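PDB 3VYL: L-ribulose 3-epimerase from Mesorhizobium loti, which catalyses the manganese-dependent epimerisation of ketoses at C3, interconverting L-ribulose and L-xylulose and probably acting on other ketoses with lower efficiency. Local coordinates for residues F9-A13 against S242-V248; L24-R28 against R53-L59; A117-W123 against S154-N158. All blocks are in the same frame, centred on the assembly; numbering follows the deposited sequence.

In the fold
All three contacts belong to one TIM barrel of eight parallel strands, in a tetramer-forming chain. Interaction 1 joins the loops after the first and last strands, 4-7 and 238-240, where the barrel closes, at the end that holds the manganese. The other two fall inside the loop of chain it closes. Interaction 2 pairs the first two outer helices, 17-30 and 47-57, and touches interaction 1 where Trp11 packs on Asn26 and Thr27; their centres are about 19 Å apart. Interaction 3, later in the chain, sets the start of helix 120-139 against the loop after strand 143-147. It lies about 38 Å from interaction 2, centre to centre, across the chain's middle, at subunit interfaces.

Interaction 1 of 3, residues F9-A13 against S242-V248; sequences FVWSA and SFSSEIV
With CG1 of Ile247 anti to the carbonyl carbon (chi1 -61°), CG2 of the same side chain is left anti to the backbone N and reaches into the 9-13 loop, while Phe243, with a similar chi1 of -57°, swings its ring across to the CB of Phe9. This is the seam of a TIM barrel: the loop after the first strand, 4-7, meets the loop after the last, 238-240, on the rim around the metal. Ile247 uses both branches. Its CG2 lies 3.6 Å from the CA of Ser12 and equally near Trp11 O, and its CD1 sits 3.7 Å from Val10 O, so its methyls lie along the main chain of 10-12.

Nearby, CE1 of Phe243 comes to 3.4 Å from CB of Phe9, and CG1 of Val248 reaches the same CB at 3.8 Å. The ring of Phe9 turns to Ser38 and Leu252, and the Ala13 methyl lies over one face, off-centre. Phe243 meets His7 edge-to-face and lies about 6 Å from the manganese, side chain to ion, next to the metal ligand Glu241; the seam therefore borders the metal site.

No direct hydrogen bond crosses. Instead two waters bridge the backbones: one joins Phe9 O to Ser244 N, though its modelled distance to the former is rather short. The other accepts from Ala13 N at 2.8 Å and donates to Ile247 O at 3.0 Å.

Interaction 2 of 3, residues L24-R28 against R53-L59; sequences LANTR and RIADLGL
The guanidinium of Arg28 turns one face to the carbonyl oxygen of Leu57, at the C-terminal end of helix 47-57. That oxygen lies 3.5 Å from NH1 of Arg28, but the angle is too poor for a hydrogen bond; the contact is one of packing, in which the carbonyl dipole probably attracts the cation. Bends at chi2 (-83°) and chi3 (-61°) fold the arginine over the end of the partner helix, and its CD is 3.4 Å from Leu57 O. The other flat cation, that of Arg53, is turned to Glu21, with which its NH2 makes a salt bridge, while CB of Arg53 touches CD2 of Leu24.

Beneath the arginine the contact is greasy. CG of Arg28 rests on CG of Leu57, and its CD is 3.6 Å from CD1 of Leu59, so the aliphatic part of the side chain roofs the two leucines. One turn back, Leu24 points toward the other helix: its CB meets CD2 of Leu57 at 4.1 Å and its CG meets CD2 of Leu59 at 4.2 Å. The Leu24 and Ile54 side chains cross at about a right angle, CD2 of Leu24 4.2 Å from CG1 of Ile54. CG2 of Thr27 joins at the edge, against CD2 of Leu59.

Leu59 is brought in by a Schellman motif. Gly58 takes a positive phi, and Leu59 N bonds back to Ile54 O at 3.1 Å, which turns the chain toward strand 60-66. Leu24 and Ile54 also cover Phe37 of strand 34-37. The axes of 24-28 and 53-57 run 20° from parallel and approach to 10.9 Å: consecutive helices with the strand between them in sequence, 34-37, packed beneath, the repeating β/α pattern of a (βα)8 TIM barrel.

Interaction 3 of 3, residues A117-W123 against S154-N158; sequences APTRDQW and SNLLN
CD1 of Leu156 is the apolar centre, reaching from the 154-158 loop to the start of helix 120-139. It lies 3.9 Å from CE3 of Trp123 and 3.7 Å from CD of Gln122, with CB of Pro118 a little farther off. Leu157 adds a second methyl, CD2, 3.9 Å from CZ3 of the same indole; the Leu157 and Trp123 side chains cross at about a right angle. For Trp123, chi1 of -172°, with CG anti to the backbone N, and chi2 of -79° bring the six-membered ring to the loop.

Farther out, Pro118 lays CB and CG against the carbonyl oxygen of Asn155, each at 3.5 Å. Beyond it runs the polar edge. The extended Gln122 side chain gives NE2 to OD1 of Asn155, at 3.1 Å and nearly straight (170°); the acceptor lies in the glutamine's amide plane, but the donor is tilted from that of the asparagine. The other end of the glutamine amide is held too, since OE1 accepts from Thr119 N while Gln122 N bonds Thr119 OG1. That is a capping box, with Thr119 as N-cap, so the glutamine that completes it also grips the loop, and its amide is fixed from both ends.

Trp259 of a second subunit packs on Pro118 and Asn155, and Lys296 of a third on Trp123. Within the chain, the indole NE1 bonds Asp169 and the ring meets Phe166 edge-to-face, tying helix 120-139 to helix 160-170, while the backbone of Leu157 bonds Val149, just beyond strand 143-147.

Interaction 1 of 3, residues F9-A13 against S242-V248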
ATOM      1  N   PHE A   9      23.816  -9.986  16.720  1.00 35.56           N
ATOM      2  CA  PHE A   9      23.673 -11.283  16.072  1.00 35.24           C
ATOM      3  C   PHE A   9      23.548 -11.216  14.560  1.00 35.27           C
ATOM      4  O   PHE A   9      23.504 -12.254  13.916  1.00 37.66           O
ATOM      5  CB  PHE A   9      22.521 -12.090  16.675  1.00 37.11           C
ATOM      6  CG  PHE A   9      22.745 -12.517  18.103  1.00 38.91           C
ATOM      7  CD1 PHE A   9      23.972 -12.318  18.738  1.00 39.75           C
ATOM      8  CD2 PHE A   9      21.730 -13.148  18.807  1.00 40.45           C
ATOM      9  CE1 PHE A   9      24.170 -12.720  20.052  1.00 40.44           C
ATOM     10  CE2 PHE A   9      21.923 -13.553  20.120  1.00 41.40           C
ATOM     11  CZ  PHE A   9      23.147 -13.340  20.741  1.00 39.91           C
ATOM     12  N   VAL A  10      23.475 -10.012  13.995  1.00 34.78           N
ATOM     13  CA  VAL A  10      23.629  -9.832  12.548  1.00 35.06           C
ATOM     14  C   VAL A  10      25.075 -10.162  12.186  1.00 36.74           C
ATOM     15  O   VAL A  10      25.361 -10.639  11.089  1.00 40.33           O
ATOM     16  CB  VAL A  10      23.327  -8.376  12.101  1.00 35.31           C
ATOM     17  CG1 VAL A  10      23.676  -8.164  10.630  1.00 33.51           C
ATOM     18  CG2 VAL A  10      21.874  -8.000  12.367  1.00 34.57           C
ATOM     19  N   TRP A  11      25.987  -9.904  13.120  1.00 36.30           N
ATOM     20  CA  TRP A  11      27.416 -10.076  12.881  1.00 35.17           C
ATOM     21  C   TRP A  11      27.963 -11.391  13.419  1.00 36.17           C
ATOM     22  O   TRP A  11      28.533 -12.177  12.664  1.00 33.90           O
ATOM     23  CB  TRP A  11      28.185  -8.910  13.491  1.00 32.07           C
ATOM     24  CG  TRP A  11      27.799  -7.528  13.009  1.00 30.51           C
ATOM     25  CD1 TRP A  11      27.315  -6.472  13.778  1.00 29.96           C
ATOM     26  CD2 TRP A  11      27.893  -6.990  11.645  1.00 28.68           C
ATOM     27  NE1 TRP A  11      27.105  -5.365  13.005  1.00 29.21           N
ATOM     28  CE2 TRP A  11      27.437  -5.606  11.719  1.00 28.08           C
ATOM     29  CE3 TRP A  11      28.297  -7.499  10.421  1.00 29.18           C
ATOM     30  CZ2 TRP A  11      27.391  -4.787  10.608  1.00 27.35           C
ATOM     31  CZ3 TRP A  11      28.248  -6.662   9.305  1.00 29.58           C
ATOM     32  CH2 TRP A  11      27.807  -5.334   9.402  1.00 28.68           C
ATOM     33  N   SER A  12      27.806 -11.619  14.727  1.00 37.66           N
ATOM     34  CA  SER A  12      28.320 -12.808  15.408  1.00 40.14           C
ATOM     35  C   SER A  12      27.537 -13.127  16.681  1.00 41.68           C
ATOM     36  O   SER A  12      27.007 -12.230  17.330  1.00 42.40           O
ATOM     37  CB  SER A  12      29.797 -12.632  15.761  1.00 42.92           C
ATOM     38  OG  SER A  12      30.205 -13.577  16.747  1.00 46.44           O
ATOM     39  N   ALA A  13      27.480 -14.408  17.036  1.00 43.87           N
ATOM     40  CA  ALA A  13      26.800 -14.843  18.257  1.00 46.66           C
ATOM     41  C   ALA A  13      27.819 -15.180  19.328  1.00 46.59           C
ATOM     42  O   ALA A  13      27.463 -15.583  20.436  1.00 47.53           O
ATOM     43  CB  ALA A  13      25.909 -16.047  17.981  1.00 46.84           C
ATOM     44  N   SER A 242      17.925  -8.762  11.898  1.00 29.63           N
ATOM     45  CA  SER A 242      17.837  -9.811  10.897  1.00 31.33           C
ATOM     46  C   SER A 242      18.776 -10.930  11.284  1.00 34.19           C
ATOM     47  O   SER A 242      19.878 -10.678  11.650  1.00 34.69           O
ATOM     48  CB  SER A 242      18.221  -9.242   9.554  1.00 30.28           C
ATOM     49  OG  SER A 242      18.021 -10.134   8.516  1.00 30.98           O
ATOM     50  N   PHE A 243      18.373 -12.179  11.183  1.00 37.77           N
ATOM     51  CA  PHE A 243      19.250 -13.253  11.634  1.00 40.44           C
ATOM     52  C   PHE A 243      19.523 -14.312  10.564  1.00 43.31           C
ATOM     53  O   PHE A 243      18.752 -14.452   9.591  1.00 44.33           O
ATOM     54  CB  PHE A 243      18.720 -13.875  12.935  1.00 41.19           C
ATOM     55  CG  PHE A 243      18.533 -12.881  14.067  1.00 41.76           C
ATOM     56  CD1 PHE A 243      19.586 -12.052  14.485  1.00 41.76           C
ATOM     57  CD2 PHE A 243      17.310 -12.783  14.730  1.00 40.32           C
ATOM     58  CE1 PHE A 243      19.412 -11.146  15.528  1.00 40.08           C
ATOM     59  CE2 PHE A 243      17.136 -11.883  15.776  1.00 39.30           C
ATOM     60  CZ  PHE A 243      18.186 -11.069  16.177  1.00 39.74           C
ATOM     61  N   SER A 244      20.640 -15.023  10.748  1.00 42.32           N
ATOM     62  CA  SER A 244      21.075 -16.114   9.869  1.00 41.66           C
ATOM     63  C   SER A 244      21.419 -17.355  10.674  1.00 43.25           C
ATOM     64  O   SER A 244      22.183 -17.287  11.653  1.00 42.19           O
ATOM     65  CB  SER A 244      22.306 -15.701   9.053  1.00 42.23           C
ATOM     66  OG  SER A 244      23.067 -16.828   8.626  1.00 40.25           O
ATOM     67  N   SER A 245      20.857 -18.483  10.236  1.00 44.99           N
ATOM     68  CA  SER A 245      21.141 -19.824  10.773  1.00 47.34           C
ATOM     69  C   SER A 245      22.646 -20.046  10.935  1.00 48.26           C
ATOM     70  O   SER A 245      23.098 -20.620  11.928  1.00 45.57           O
ATOM     71  CB  SER A 245      20.571 -20.884   9.822  1.00 47.01           C
ATOM     72  OG  SER A 245      20.322 -22.111  10.473  1.00 48.68           O
ATOM     73  N   GLU A 246      23.396 -19.550   9.980  1.00 49.56           N
ATOM     74  CA  GLU A 246      24.827 -19.640   9.947  1.00 49.00           C
ATOM     75  C   GLU A 246      25.501 -18.934  11.085  1.00 49.14           C
ATOM     76  O   GLU A 246      26.542 -19.340  11.518  1.00 49.93           O
ATOM     77  CB  GLU A 246      25.325 -19.091   8.643  1.00 50.09           C
ATOM     78  CG  GLU A 246      24.881 -19.889   7.434  1.00 51.69           C
ATOM     79  CD  GLU A 246      25.221 -21.345   7.532  1.00 54.29           C
ATOM     80  OE1 GLU A 246      25.085 -22.068   6.545  1.00 56.68           O
ATOM     81  OE2 GLU A 246      25.608 -21.772   8.617  1.00 55.76           O
ATOM     82  N   ILE A 247      24.958 -17.819  11.518  1.00 50.08           N
ATOM     83  CA  ILE A 247      25.575 -17.057  12.578  1.00 48.44           C
ATOM     84  C   ILE A 247      25.044 -17.231  14.001  1.00 49.15           C
ATOM     85  O   ILE A 247      25.796 -17.273  14.942  1.00 46.85           O
ATOM     86  CB  ILE A 247      25.568 -15.589  12.200  1.00 46.37           C
ATOM     87  CG1 ILE A 247      26.369 -15.404  10.942  1.00 45.92           C
ATOM     88  CG2 ILE A 247      26.149 -14.761  13.307  1.00 45.38           C
ATOM     89  CD1 ILE A 247      26.031 -14.151  10.200  1.00 46.54           C
ATOM     90  N   VAL A 248      23.745 -17.325  14.172  1.00 49.26           N
ATOM     91  CA  VAL A 248      23.224 -17.453  15.516  1.00 49.95           C
ATOM     92  C   VAL A 248      23.402 -18.830  16.112  1.00 51.62           C
ATOM     93  O   VAL A 248      23.699 -19.771  15.431  1.00 48.37           O
ATOM     94  CB  VAL A 248      21.787 -16.924  15.673  1.00 49.31           C
ATOM     95  CG1 VAL A 248      21.720 -15.483  15.254  1.00 48.21           C
ATOM     96  CG2 VAL A 248      20.791 -17.751  14.899  1.00 49.17           C
TER
HETATM   97  O   HOH W   1      22.576 -13.209  11.831  1.00 33.68           O
HETATM   98  O   HOH W   2      28.623 -16.346  15.339  1.00 31.40           O

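Interaction 2 of 3, residues L24-R28 against R53-L59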
ATOM      1  N   LEU A  24      31.720  -4.700  16.755  1.00 46.36           N
ATOM      2  CA  LEU A  24      31.839  -3.252  16.887  1.00 44.36           C
ATOM      3  C   LEU A  24      32.371  -2.551  15.633  1.00 42.99           C
ATOM      4  O   LEU A  24      31.777  -1.591  15.167  1.00 45.97           O
ATOM      5  CB  LEU A  24      32.708  -2.916  18.105  1.00 43.74           C
ATOM      6  CG  LEU A  24      32.044  -2.810  19.489  1.00 43.86           C
ATOM      7  CD1 LEU A  24      30.764  -3.629  19.622  1.00 43.87           C
ATOM      8  CD2 LEU A  24      33.032  -3.156  20.598  1.00 42.06           C
ATOM      9  N   ALA A  25      33.478  -3.026  15.082  1.00 41.77           N
ATOM     10  CA  ALA A  25      34.059  -2.394  13.894  1.00 40.66           C
ATOM     11  C   ALA A  25      33.140  -2.514  12.676  1.00 41.33           C
ATOM     12  O   ALA A  25      33.103  -1.617  11.813  1.00 41.65           O
ATOM     13  CB  ALA A  25      35.435  -2.975  13.587  1.00 38.52           C
ATOM     14  N   ASN A  26      32.416  -3.631  12.599  1.00 39.66           N
ATOM     15  CA  ASN A  26      31.454  -3.839  11.530  1.00 39.49           C
ATOM     16  C   ASN A  26      30.276  -2.883  11.679  1.00 39.24           C
ATOM     17  O   ASN A  26      29.891  -2.231  10.712  1.00 39.80           O
ATOM     18  CB  ASN A  26      31.005  -5.301  11.466  1.00 40.50           C
ATOM     19  CG  ASN A  26      32.069  -6.209  10.875  1.00 42.65           C
ATOM     20  OD1 ASN A  26      33.249  -5.858  10.842  1.00 45.85           O
ATOM     21  ND2 ASN A  26      31.658  -7.379  10.401  1.00 40.94           N
ATOM     22  N   THR A  27      29.745  -2.774  12.897  1.00 38.00           N
ATOM     23  CA  THR A  27      28.725  -1.788  13.230  1.00 40.05           C
ATOM     24  C   THR A  27      29.078  -0.383  12.714  1.00 43.53           C
ATOM     25  O   THR A  27      28.270   0.251  12.021  1.00 46.98           O
ATOM     26  CB  THR A  27      28.486  -1.729  14.750  1.00 39.94           C
ATOM     27  OG1 THR A  27      28.101  -3.022  15.228  1.00 40.32           O
ATOM     28  CG2 THR A  27      27.395  -0.740  15.084  1.00 39.80           C
ATOM     29  N   ARG A  28      30.280   0.092  13.039  1.00 43.24           N
ATOM     30  CA  ARG A  28      30.723   1.410  12.606  1.00 46.17           C
ATOM     31  C   ARG A  28      30.896   1.541  11.088  1.00 46.10           C
ATOM     32  O   ARG A  28      30.484   2.548  10.510  1.00 47.24           O
ATOM     33  CB  ARG A  28      32.018   1.809  13.319  1.00 51.68           C
ATOM     34  CG  ARG A  28      31.828   2.370  14.721  1.00 55.95           C
ATOM     35  CD  ARG A  28      31.488   3.859  14.716  1.00 62.86           C
ATOM     36  NE  ARG A  28      32.530   4.693  14.104  1.00 70.48           N
ATOM     37  CZ  ARG A  28      32.504   6.026  14.049  1.00 73.65           C
ATOM     38  NH1 ARG A  28      31.489   6.709  14.575  1.00 73.55           N
ATOM     39  NH2 ARG A  28      33.501   6.682  13.467  1.00 73.88           N
ATOM     40  N   ARG A  53      35.586   0.171  24.981  1.00 55.28           N
ATOM     41  CA  ARG A  53      35.749   0.036  23.541  1.00 53.38           C
ATOM     42  C   ARG A  53      34.501   0.532  22.806  1.00 52.08           C
ATOM     43  O   ARG A  53      34.605   1.104  21.716  1.00 51.57           O
ATOM     44  CB  ARG A  53      36.079  -1.404  23.161  1.00 53.12           C
ATOM     45  CG  ARG A  53      37.475  -1.542  22.557  1.00 54.83           C
ATOM     46  CD  ARG A  53      37.692  -0.557  21.410  1.00 57.54           C
ATOM     47  NE  ARG A  53      37.604  -1.171  20.067  1.00 61.98           N
ATOM     48  CZ  ARG A  53      37.976  -2.418  19.759  1.00 65.08           C
ATOM     49  NH1 ARG A  53      38.494  -3.235  20.686  1.00 65.01           N
ATOM     50  NH2 ARG A  53      37.836  -2.849  18.498  1.00 65.39           N
ATOM     51  N   ILE A  54      33.333   0.319  23.416  1.00 48.60           N
ATOM     52  CA  ILE A  54      32.073   0.857  22.912  1.00 48.40           C
ATOM     53  C   ILE A  54      32.083   2.394  22.906  1.00 48.30           C
ATOM     54  O   ILE A  54      31.800   3.017  21.875  1.00 46.00           O
ATOM     55  CB  ILE A  54      30.854   0.311  23.697  1.00 47.61           C
ATOM     56  CG1 ILE A  54      30.638  -1.174  23.391  1.00 45.76           C
ATOM     57  CG2 ILE A  54      29.588   1.068  23.332  1.00 47.03           C
ATOM     58  CD1 ILE A  54      29.731  -1.877  24.379  1.00 44.59           C
ATOM     59  N   ALA A  55      32.426   2.997  24.045  1.00 50.37           N
ATOM     60  CA  ALA A  55      32.484   4.465  24.153  1.00 51.82           C
ATOM     61  C   ALA A  55      33.529   5.101  23.225  1.00 54.02           C
ATOM     62  O   ALA A  55      33.266   6.148  22.635  1.00 57.44           O
ATOM     63  CB  ALA A  55      32.693   4.905  25.595  1.00 48.82           C
ATOM     64  N   ASP A  56      34.692   4.463  23.085  1.00 54.43           N
ATOM     65  CA  ASP A  56      35.741   4.954  22.184  1.00 58.25           C
ATOM     66  C   ASP A  56      35.287   5.025  20.723  1.00 58.28           C
ATOM     67  O   ASP A  56      35.666   5.954  19.991  1.00 57.32           O
ATOM     68  CB  ASP A  56      37.025   4.117  22.307  1.00 64.32           C
ATOM     69  CG  ASP A  56      38.112   4.810  23.138  1.00 71.66           C
ATOM     70  OD1 ASP A  56      37.875   5.114  24.334  1.00 74.11           O
ATOM     71  OD2 ASP A  56      39.215   5.043  22.589  1.00 72.70           O
ATOM     72  N   LEU A  57      34.483   4.044  20.308  1.00 56.50           N
ATOM     73  CA  LEU A  57      33.912   4.021  18.957  1.00 52.46           C
ATOM     74  C   LEU A  57      32.772   5.032  18.777  1.00 51.63           C
ATOM     75  O   LEU A  57      32.429   5.395  17.650  1.00 51.12           O
ATOM     76  CB  LEU A  57      33.423   2.618  18.588  1.00 51.09           C
ATOM     77  CG  LEU A  57      34.233   1.662  17.698  1.00 49.04           C
ATOM     78  CD1 LEU A  57      35.292   2.389  16.876  1.00 49.15           C
ATOM     79  CD2 LEU A  57      34.848   0.534  18.504  1.00 47.44           C
ATOM     80  N   GLY A  58      32.196   5.487  19.889  1.00 49.11           N
ATOM     81  CA  GLY A  58      31.101   6.454  19.849  1.00 46.72           C
ATOM     82  C   GLY A  58      29.750   5.771  19.753  1.00 45.29           C
ATOM     83  O   GLY A  58      28.770   6.354  19.312  1.00 48.51           O
ATOM     84  N   LEU A  59      29.705   4.518  20.174  1.00 42.73           N
ATOM     85  CA  LEU A  59      28.496   3.734  20.103  1.00 38.57           C
ATOM     86  C   LEU A  59      27.781   3.797  21.437  1.00 36.60           C
ATOM     87  O   LEU A  59      28.412   3.978  22.473  1.00 37.07           O
ATOM     88  CB  LEU A  59      28.859   2.284  19.759  1.00 38.66           C
ATOM     89  CG  LEU A  59      28.962   1.750  18.318  1.00 37.50           C
ATOM     90  CD1 LEU A  59      29.175   2.808  17.252  1.00 37.35           C
ATOM     91  CD2 LEU A  59      30.026   0.664  18.217  1.00 36.64           C
TER

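Interaction 3 of 3, residues A117-W123 against S154-N158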
ATOM      1  N   ALA A 117      -2.496 -22.070  27.250  1.00 41.28           N
ATOM      2  CA  ALA A 117      -3.109 -20.744  27.006  1.00 38.76           C
ATOM      3  C   ALA A 117      -2.813 -19.800  28.181  1.00 38.84           C
ATOM      4  O   ALA A 117      -2.567 -20.260  29.298  1.00 40.13           O
ATOM      5  CB  ALA A 117      -4.608 -20.869  26.792  1.00 34.77           C
ATOM      6  N   PRO A 118      -2.828 -18.478  27.943  1.00 38.57           N
ATOM      7  CA  PRO A 118      -2.509 -17.580  29.051  1.00 38.19           C
ATOM      8  C   PRO A 118      -3.635 -17.501  30.082  1.00 37.81           C
ATOM      9  O   PRO A 118      -4.791 -17.769  29.750  1.00 36.34           O
ATOM     10  CB  PRO A 118      -2.330 -16.233  28.361  1.00 36.56           C
ATOM     11  CG  PRO A 118      -3.251 -16.301  27.196  1.00 37.48           C
ATOM     12  CD  PRO A 118      -3.232 -17.735  26.735  1.00 37.99           C
ATOM     13  N   THR A 119      -3.277 -17.144  31.315  1.00 39.44           N
ATOM     14  CA  THR A 119      -4.222 -16.983  32.433  1.00 39.88           C
ATOM     15  C   THR A 119      -4.048 -15.594  33.072  1.00 41.35           C
ATOM     16  O   THR A 119      -3.028 -14.925  32.858  1.00 40.37           O
ATOM     17  CB  THR A 119      -4.013 -18.070  33.523  1.00 40.55           C
ATOM     18  OG1 THR A 119      -2.723 -17.913  34.143  1.00 41.05           O
ATOM     19  CG2 THR A 119      -4.128 -19.484  32.949  1.00 37.15           C
ATOM     20  N   ARG A 120      -5.025 -15.167  33.869  1.00 43.05           N
ATOM     21  CA  ARG A 120      -4.934 -13.874  34.551  1.00 44.02           C
ATOM     22  C   ARG A 120      -3.889 -13.879  35.666  1.00 43.73           C
ATOM     23  O   ARG A 120      -3.188 -12.885  35.885  1.00 42.46           O
ATOM     24  CB  ARG A 120      -6.298 -13.439  35.088  1.00 48.68           C
ATOM     25  CG  ARG A 120      -6.257 -12.107  35.827  1.00 52.96           C
ATOM     26  CD  ARG A 120      -7.596 -11.396  35.765  1.00 59.86           C
ATOM     27  NE  ARG A 120      -7.716 -10.536  34.587  1.00 59.63           N
ATOM     28  CZ  ARG A 120      -8.858 -10.315  33.948  1.00 62.62           C
ATOM     29  NH1 ARG A 120      -8.888  -9.517  32.884  1.00 63.76           N
ATOM     30  NH2 ARG A 120      -9.974 -10.911  34.359  1.00 64.72           N
ATOM     31  N   ASP A 121      -3.786 -15.002  36.371  1.00 44.07           N
ATOM     32  CA  ASP A 121      -2.784 -15.141  37.422  1.00 42.15           C
ATOM     33  C   ASP A 121      -1.381 -15.035  36.850  1.00 41.44           C
ATOM     34  O   ASP A 121      -0.500 -14.437  37.477  1.00 42.26           O
ATOM     35  CB  ASP A 121      -2.957 -16.454  38.184  1.00 42.52           C
ATOM     36  CG  ASP A 121      -4.288 -16.540  38.902  1.00 43.60           C
ATOM     37  OD1 ASP A 121      -4.919 -15.477  39.151  1.00 39.25           O
ATOM     38  OD2 ASP A 121      -4.693 -17.686  39.220  1.00 44.49           O
ATOM     39  N   GLN A 122      -1.179 -15.607  35.662  1.00 39.63           N
ATOM     40  CA  GLN A 122       0.095 -15.467  34.946  1.00 38.60           C
ATOM     41  C   GLN A 122       0.369 -13.985  34.701  1.00 38.83           C
ATOM     42  O   GLN A 122       1.458 -13.488  35.004  1.00 38.12           O
ATOM     43  CB  GLN A 122       0.052 -16.233  33.620  1.00 36.95           C
ATOM     44  CG  GLN A 122       1.342 -16.209  32.804  1.00 33.20           C
ATOM     45  CD  GLN A 122       1.104 -16.514  31.338  1.00 31.53           C
ATOM     46  OE1 GLN A 122      -0.024 -16.788  30.927  1.00 30.76           O
ATOM     47  NE2 GLN A 122       2.160 -16.448  30.539  1.00 30.16           N
ATOM     48  N   TRP A 123      -0.642 -13.293  34.172  1.00 39.65           N
ATOM     49  CA  TRP A 123      -0.604 -11.846  33.952  1.00 41.85           C
ATOM     50  C   TRP A 123      -0.194 -11.092  35.196  1.00 41.36           C
ATOM     51  O   TRP A 123       0.815 -10.379  35.191  1.00 38.47           O
ATOM     52  CB  TRP A 123      -1.972 -11.365  33.458  1.00 44.34           C
ATOM     53  CG  TRP A 123      -2.020  -9.925  33.012  1.00 45.30           C
ATOM     54  CD1 TRP A 123      -2.104  -8.790  33.812  1.00 46.14           C
ATOM     55  CD2 TRP A 123      -2.011  -9.418  31.634  1.00 45.99           C
ATOM     56  NE1 TRP A 123      -2.137  -7.654  33.049  1.00 46.83           N
ATOM     57  CE2 TRP A 123      -2.082  -7.958  31.734  1.00 47.07           C
ATOM     58  CE3 TRP A 123      -1.946 -10.005  30.373  1.00 46.54           C
ATOM     59  CZ2 TRP A 123      -2.100  -7.143  30.608  1.00 47.29           C
ATOM     60  CZ3 TRP A 123      -1.958  -9.173  29.247  1.00 45.21           C
ATOM     61  CH2 TRP A 123      -2.029  -7.778  29.365  1.00 46.67           C
ATOM     62  N   SER A 154       5.618 -15.868  22.539  1.00 27.58           N
ATOM     63  CA  SER A 154       5.147 -15.726  23.879  1.00 28.18           C
ATOM     64  C   SER A 154       3.662 -15.875  23.844  1.00 29.41           C
ATOM     65  O   SER A 154       3.065 -15.697  22.830  1.00 30.01           O
ATOM     66  CB  SER A 154       5.473 -14.361  24.430  1.00 28.03           C
ATOM     67  OG  SER A 154       5.051 -14.240  25.758  1.00 29.21           O
ATOM     68  N   ASN A 155       3.052 -16.194  24.961  1.00 29.52           N
ATOM     69  CA  ASN A 155       1.626 -16.254  24.972  1.00 29.69           C
ATOM     70  C   ASN A 155       0.972 -15.134  25.697  1.00 30.01           C
ATOM     71  O   ASN A 155      -0.199 -15.130  25.873  1.00 31.60           O
ATOM     72  CB  ASN A 155       1.131 -17.596  25.462  1.00 29.80           C
ATOM     73  CG  ASN A 155       1.398 -17.823  26.899  1.00 29.79           C
ATOM     74  OD1 ASN A 155       2.173 -17.158  27.494  1.00 29.33           O
ATOM     75  ND2 ASN A 155       0.760 -18.783  27.446  1.00 30.39           N
ATOM     76  N   LEU A 156       1.740 -14.160  26.115  1.00 29.47           N
ATOM     77  CA  LEU A 156       1.182 -13.131  26.931  1.00 30.35           C
ATOM     78  C   LEU A 156       1.012 -11.804  26.252  1.00 29.27           C
ATOM     79  O   LEU A 156      -0.070 -11.374  26.051  1.00 28.38           O
ATOM     80  CB  LEU A 156       2.031 -12.957  28.181  1.00 31.33           C
ATOM     81  CG  LEU A 156       1.476 -12.355  29.457  1.00 31.37           C
ATOM     82  CD1 LEU A 156       0.309 -13.134  29.958  1.00 29.80           C
ATOM     83  CD2 LEU A 156       2.559 -12.363  30.493  1.00 32.55           C
ATOM     84  N   LEU A 157       2.093 -11.153  25.910  1.00 28.50           N
ATOM     85  CA  LEU A 157       1.984  -9.865  25.276  1.00 27.99           C
ATOM     86  C   LEU A 157       2.303  -9.900  23.823  1.00 27.65           C
ATOM     87  O   LEU A 157       3.434  -9.859  23.447  1.00 26.58           O
ATOM     88  CB  LEU A 157       2.914  -8.886  25.949  1.00 26.84           C
ATOM     89  CG  LEU A 157       2.971  -8.815  27.448  1.00 26.03           C
ATOM     90  CD1 LEU A 157       3.995  -7.814  27.832  1.00 25.46           C
ATOM     91  CD2 LEU A 157       1.661  -8.412  28.033  1.00 25.14           C
ATOM     92  N   ASN A 158       1.263  -9.907  23.020  1.00 28.36           N
ATOM     93  CA  ASN A 158       1.388 -10.036  21.591  1.00 28.66           C
ATOM     94  C   ASN A 158       0.948  -8.785  20.928  1.00 29.37           C
ATOM     95  O   ASN A 158       1.122  -8.621  19.786  1.00 29.96           O
ATOM     96  CB  ASN A 158       0.548 -11.205  21.051  1.00 27.70           C
ATOM     97  CG  ASN A 158       0.913 -12.529  21.653  1.00 27.66           C
ATOM     98  OD1 ASN A 158       2.057 -12.860  21.795  1.00 27.49           O
ATOM     99  ND2 ASN A 158      -0.065 -13.272  22.013  1.00 26.50           N
TER